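Local coordinates for protein type III pantothenate kinase (PDB 2NRH) that probably phosphorylates pantothenate with ATP, the first step of coenzyme A biosynthesis, working as a homodimer that needs potassium or ammonium, at residues 133-143 and 147-159. The protein carries 2 engineered substitutions. Numbering follows the deposited sequence.
Sequences FNTQVSLDAFP and MDALSYGVFKGIY
N134 ties the loop to the helix through two bonds. Its backbone N donates to S151 OG at 2.8 Å, while its side-chain ND2 reaches D148 OD2 at 2.9 Å, nearly straight (166°), on the syn side but somewhat out of the carboxylate plane, with OD2 in the plane of the amide. The anti CG (chi1 175°) points ND2 at D148, and OD1 takes the backbone N of Q136 in an Asx turn that opens the type I turn N134-V137. S151 OG donates to M147 O, one helical turn back, which fixes the hydroxyl as the acceptor for N134. V137 packs beside this pair, CG1 on S151 CB (3.7 Å) and CG2 against the D148 carboxylate. F133 lies across L150 and V154; its CD2 meets F155 CZ at 3.8 Å, the rings off-centre with planes almost perpendicular. The Y152 ring has P143 CD over one face and K156 CB over the other. L139 CG rests on K156 CG (3.5 Å); K156 NZ makes a weak hydrogen bond to L139 O and a salt bridge to D164 of the second subunit. The loop folds back over helix 146-165 before entering it; helix 115-125 packs on F133, L150 and V154, helix 178-182 meets F155.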
loop_
_atom_site.group_PDB
_atom_site.type_symbol
_atom_site.label_atom_id
_atom_site.label_comp_id
_atom_site.label_asym_id
_atom_site.label_seq_id
_atom_site.Cartn_x
_atom_site.Cartn_y
_atom_site.Cartn_z
ATOM N N PHE B 133 -2.048 8.559 -11.149
ATOM C CA PHE B 133 -0.845 7.744 -11.404
ATOM C C PHE B 133 -0.457 7.637 -12.893
ATOM O O PHE B 133 -1.316 7.577 -13.777
ATOM C CB PHE B 133 -0.926 6.283 -10.884
ATOM C CG PHE B 133 -1.141 6.129 -9.423
ATOM C CD1 PHE B 133 -0.769 7.120 -8.505
ATOM C CD2 PHE B 133 -1.775 4.969 -8.942
ATOM C CE1 PHE B 133 -0.998 6.959 -7.158
ATOM C CE2 PHE B 133 -2.033 4.797 -7.578
ATOM C CZ PHE B 133 -1.624 5.788 -6.686
ATOM N N ASN B 134 0.838 7.522 -13.147
ATOM C CA ASN B 134 1.330 7.187 -14.482
ATOM C C ASN B 134 1.470 5.667 -14.641
ATOM O O ASN B 134 2.411 5.072 -14.139
ATOM C CB ASN B 134 2.631 7.951 -14.755
ATOM C CG ASN B 134 3.295 7.567 -16.079
ATOM O OD1 ASN B 134 2.677 6.952 -16.969
ATOM N ND2 ASN B 134 4.570 7.949 -16.216
ATOM N N THR B 135 0.520 5.042 -15.340
ATOM C CA THR B 135 0.536 3.572 -15.526
ATOM C C THR B 135 1.709 3.090 -16.384
ATOM O O THR B 135 2.031 1.891 -16.432
ATOM C CB THR B 135 -0.732 3.064 -16.215
ATOM O OG1 THR B 135 -0.801 3.659 -17.512
ATOM C CG2 THR B 135 -1.943 3.432 -15.427
ATOM N N GLN B 136 2.316 4.047 -17.071
ATOM C CA GLN B 136 3.391 3.804 -18.027
ATOM C C GLN B 136 4.701 4.238 -17.431
ATOM O O GLN B 136 5.687 4.346 -18.152
ATOM C CB GLN B 136 3.107 4.545 -19.339
ATOM C CG GLN B 136 1.758 4.128 -19.993
ATOM C CD GLN B 136 1.640 2.593 -20.281
ATOM O OE1 GLN B 136 2.493 1.999 -20.956
ATOM N NE2 GLN B 136 0.572 1.971 -19.773
ATOM N N VAL B 137 4.703 4.466 -16.109
ATOM C CA VAL B 137 5.940 4.703 -15.350
ATOM C C VAL B 137 6.870 3.485 -15.484
ATOM O O VAL B 137 6.424 2.333 -15.481
ATOM C CB VAL B 137 5.668 5.062 -13.842
ATOM C CG1 VAL B 137 5.336 3.820 -12.998
ATOM C CG2 VAL B 137 6.840 5.824 -13.218
ATOM N N SER B 138 8.158 3.760 -15.632
ATOM C CA SER B 138 9.166 2.724 -15.688
ATOM C C SER B 138 9.538 2.205 -14.276
ATOM O O SER B 138 9.629 2.974 -13.320
ATOM C CB SER B 138 10.413 3.266 -16.403
ATOM O OG SER B 138 11.592 2.704 -15.851
ATOM N N LEU B 139 9.810 0.908 -14.179
ATOM C CA LEU B 139 10.153 0.314 -12.899
ATOM C C LEU B 139 11.643 0.176 -12.698
ATOM O O LEU B 139 12.123 -0.027 -11.589
ATOM C CB LEU B 139 9.417 -1.012 -12.717
ATOM C CG LEU B 139 8.101 -0.886 -11.910
ATOM C CD1 LEU B 139 7.352 0.453 -11.988
ATOM C CD2 LEU B 139 7.153 -2.032 -12.201
ATOM N N ASP B 140 12.391 0.329 -13.772
ATOM C CA ASP B 140 13.847 0.165 -13.699
ATOM C C ASP B 140 14.650 1.476 -13.821
ATOM O O ASP B 140 15.765 1.468 -14.350
ATOM C CB ASP B 140 14.290 -0.884 -14.725
ATOM C CG ASP B 140 13.540 -2.218 -14.554
ATOM O OD1 ASP B 140 13.701 -2.889 -13.490
ATOM O OD2 ASP B 140 12.793 -2.590 -15.481
ATOM N N ALA B 141 14.054 2.581 -13.370
ATOM C CA ALA B 141 14.726 3.871 -13.156
ATOM C C ALA B 141 14.053 4.630 -12.000
ATOM O O ALA B 141 12.833 4.554 -11.861
ATOM C CB ALA B 141 14.657 4.709 -14.426
ATOM N N PHE B 142 14.826 5.360 -11.189
ATOM C CA PHE B 142 14.260 6.224 -10.130
ATOM C C PHE B 142 13.439 7.363 -10.719
ATOM O O PHE B 142 13.817 7.941 -11.737
ATOM C CB PHE B 142 15.319 6.742 -9.136
ATOM C CG PHE B 142 16.103 5.636 -8.478
ATOM C CD1 PHE B 142 15.492 4.768 -7.582
ATOM C CD2 PHE B 142 17.442 5.423 -8.803
ATOM C CE1 PHE B 142 16.225 3.700 -6.996
ATOM C CE2 PHE B 142 18.181 4.385 -8.226
ATOM C CZ PHE B 142 17.568 3.513 -7.326
ATOM N N PRO B 143 12.281 7.664 -10.099
ATOM C CA PRO B 143 11.415 8.720 -10.635
ATOM C C PRO B 143 11.925 10.146 -10.411
ATOM O O PRO B 143 12.682 10.414 -9.485
ATOM C CB PRO B 143 10.071 8.478 -9.931
ATOM C CG PRO B 143 10.259 7.219 -9.062
ATOM C CD PRO B 143 11.716 7.019 -8.895
ATOM N N MET B 147 4.241 12.689 -9.532
ATOM C CA MET B 147 3.353 11.713 -10.174
ATOM C C MET B 147 4.044 10.349 -10.271
ATOM O O MET B 147 3.450 9.315 -9.970
ATOM C CB MET B 147 2.918 12.194 -11.581
ATOM C CG MET B 147 2.321 11.094 -12.519
ATOM S SD MET B 147 1.396 11.654 -14.023
ATOM C CE MET B 147 0.124 12.577 -13.203
ATOM N N ASP B 148 5.292 10.364 -10.717
ATOM C CA ASP B 148 6.026 9.146 -10.954
ATOM C C ASP B 148 6.506 8.569 -9.639
ATOM O O ASP B 148 6.626 7.338 -9.518
ATOM C CB ASP B 148 7.215 9.362 -11.927
ATOM C CG ASP B 148 6.791 9.469 -13.399
ATOM O OD1 ASP B 148 7.633 9.957 -14.198
ATOM O OD2 ASP B 148 5.646 9.083 -13.786
ATOM N N ALA B 149 6.790 9.432 -8.664
ATOM C CA ALA B 149 7.240 8.967 -7.357
ATOM C C ALA B 149 6.159 8.095 -6.630
ATOM O O ALA B 149 6.490 7.074 -5.985
ATOM C CB ALA B 149 7.684 10.104 -6.507
ATOM N N LEU B 150 4.897 8.511 -6.784
ATOM C CA LEU B 150 3.716 7.757 -6.383
ATOM C C LEU B 150 3.477 6.485 -7.191
ATOM O O LEU B 150 3.225 5.385 -6.626
ATOM C CB LEU B 150 2.478 8.662 -6.459
ATOM C CG LEU B 150 2.555 9.951 -5.592
ATOM C CD1 LEU B 150 1.429 10.934 -5.934
ATOM C CD2 LEU B 150 2.653 9.754 -4.053
ATOM N N SER B 151 3.527 6.616 -8.518
ATOM C CA SER B 151 3.218 5.471 -9.364
ATOM C C SER B 151 4.222 4.386 -9.164
ATOM O O SER B 151 3.869 3.216 -9.198
ATOM C CB SER B 151 3.136 5.856 -10.822
ATOM O OG SER B 151 2.419 7.054 -10.885
ATOM N N TYR B 152 5.476 4.779 -8.913
ATOM C CA TYR B 152 6.555 3.834 -8.724
ATOM C C TYR B 152 6.398 3.142 -7.370
ATOM O O TYR B 152 6.531 1.918 -7.257
ATOM C CB TYR B 152 7.880 4.552 -8.807
ATOM C CG TYR B 152 9.117 3.670 -8.584
ATOM C CD1 TYR B 152 9.934 3.266 -9.662
ATOM C CD2 TYR B 152 9.486 3.272 -7.290
ATOM C CE1 TYR B 152 11.098 2.478 -9.436
ATOM C CE2 TYR B 152 10.629 2.507 -7.050
ATOM C CZ TYR B 152 11.427 2.111 -8.131
ATOM O OH TYR B 152 12.549 1.353 -7.850
ATOM N N GLY B 153 6.108 3.947 -6.355
ATOM C CA GLY B 153 5.959 3.442 -5.011
ATOM C C GLY B 153 4.928 2.317 -5.026
ATOM O O GLY B 153 5.204 1.222 -4.580
ATOM N N VAL B 154 3.770 2.608 -5.585
ATOM C CA VAL B 154 2.665 1.689 -5.644
ATOM C C VAL B 154 3.030 0.518 -6.525
ATOM O O VAL B 154 3.057 -0.638 -6.042
ATOM C CB VAL B 154 1.347 2.405 -6.119
ATOM C CG1 VAL B 154 0.226 1.433 -6.468
ATOM C CG2 VAL B 154 0.903 3.377 -5.074
ATOM N N PHE B 155 3.291 0.783 -7.801
ATOM C CA PHE B 155 3.340 -0.327 -8.729
ATOM C C PHE B 155 4.546 -1.242 -8.498
ATOM O O PHE B 155 4.456 -2.466 -8.675
ATOM C CB PHE B 155 3.276 0.118 -10.187
ATOM C CG PHE B 155 2.035 0.880 -10.550
ATOM C CD1 PHE B 155 0.839 0.672 -9.880
ATOM C CD2 PHE B 155 2.072 1.814 -11.600
ATOM C CE1 PHE B 155 -0.315 1.400 -10.221
ATOM C CE2 PHE B 155 0.936 2.549 -11.958
ATOM C CZ PHE B 155 -0.274 2.338 -11.267
ATOM N N LYS B 156 5.673 -0.658 -8.108
ATOM C CA LYS B 156 6.855 -1.475 -7.863
ATOM C C LYS B 156 6.795 -2.274 -6.596
ATOM O O LYS B 156 7.363 -3.379 -6.558
ATOM C CB LYS B 156 8.167 -0.681 -7.901
ATOM C CG LYS B 156 9.225 -1.523 -8.650
ATOM C CD LYS B 156 10.628 -1.360 -8.194
ATOM C CE LYS B 156 11.511 -2.132 -9.159
ATOM N NZ LYS B 156 12.968 -1.738 -8.975
ATOM N N GLY B 157 6.155 -1.705 -5.567
ATOM C CA GLY B 157 5.843 -2.402 -4.341
ATOM C C GLY B 157 5.050 -3.682 -4.573
ATOM O O GLY B 157 5.372 -4.718 -3.994
ATOM N N ILE B 158 4.018 -3.608 -5.408
ATOM C CA ILE B 158 3.234 -4.783 -5.826
ATOM C C ILE B 158 4.050 -5.722 -6.712
ATOM O O ILE B 158 3.957 -6.925 -6.558
ATOM C CB ILE B 158 1.919 -4.390 -6.629
ATOM C CG1 ILE B 158 0.976 -3.527 -5.803
ATOM C CG2 ILE B 158 1.133 -5.579 -7.009
ATOM C CD1 ILE B 158 0.021 -2.789 -6.664
ATOM N N TYR B 159 4.791 -5.178 -7.679
ATOM C CA TYR B 159 5.657 -5.992 -8.514
ATOM C C TYR B 159 6.650 -6.818 -7.674
ATOM O O TYR B 159 6.782 -7.996 -7.876
ATOM C CB TYR B 159 6.409 -5.143 -9.572
ATOM C CG TYR B 159 7.424 -5.972 -10.346
ATOM C CD1 TYR B 159 7.037 -6.709 -11.472
ATOM C CD2 TYR B 159 8.759 -6.079 -9.914
ATOM C CE1 TYR B 159 7.963 -7.508 -12.181
ATOM C CE2 TYR B 159 9.683 -6.894 -10.599
ATOM C CZ TYR B 159 9.273 -7.593 -11.733
ATOM O OH TYR B 159 10.187 -8.362 -12.447
#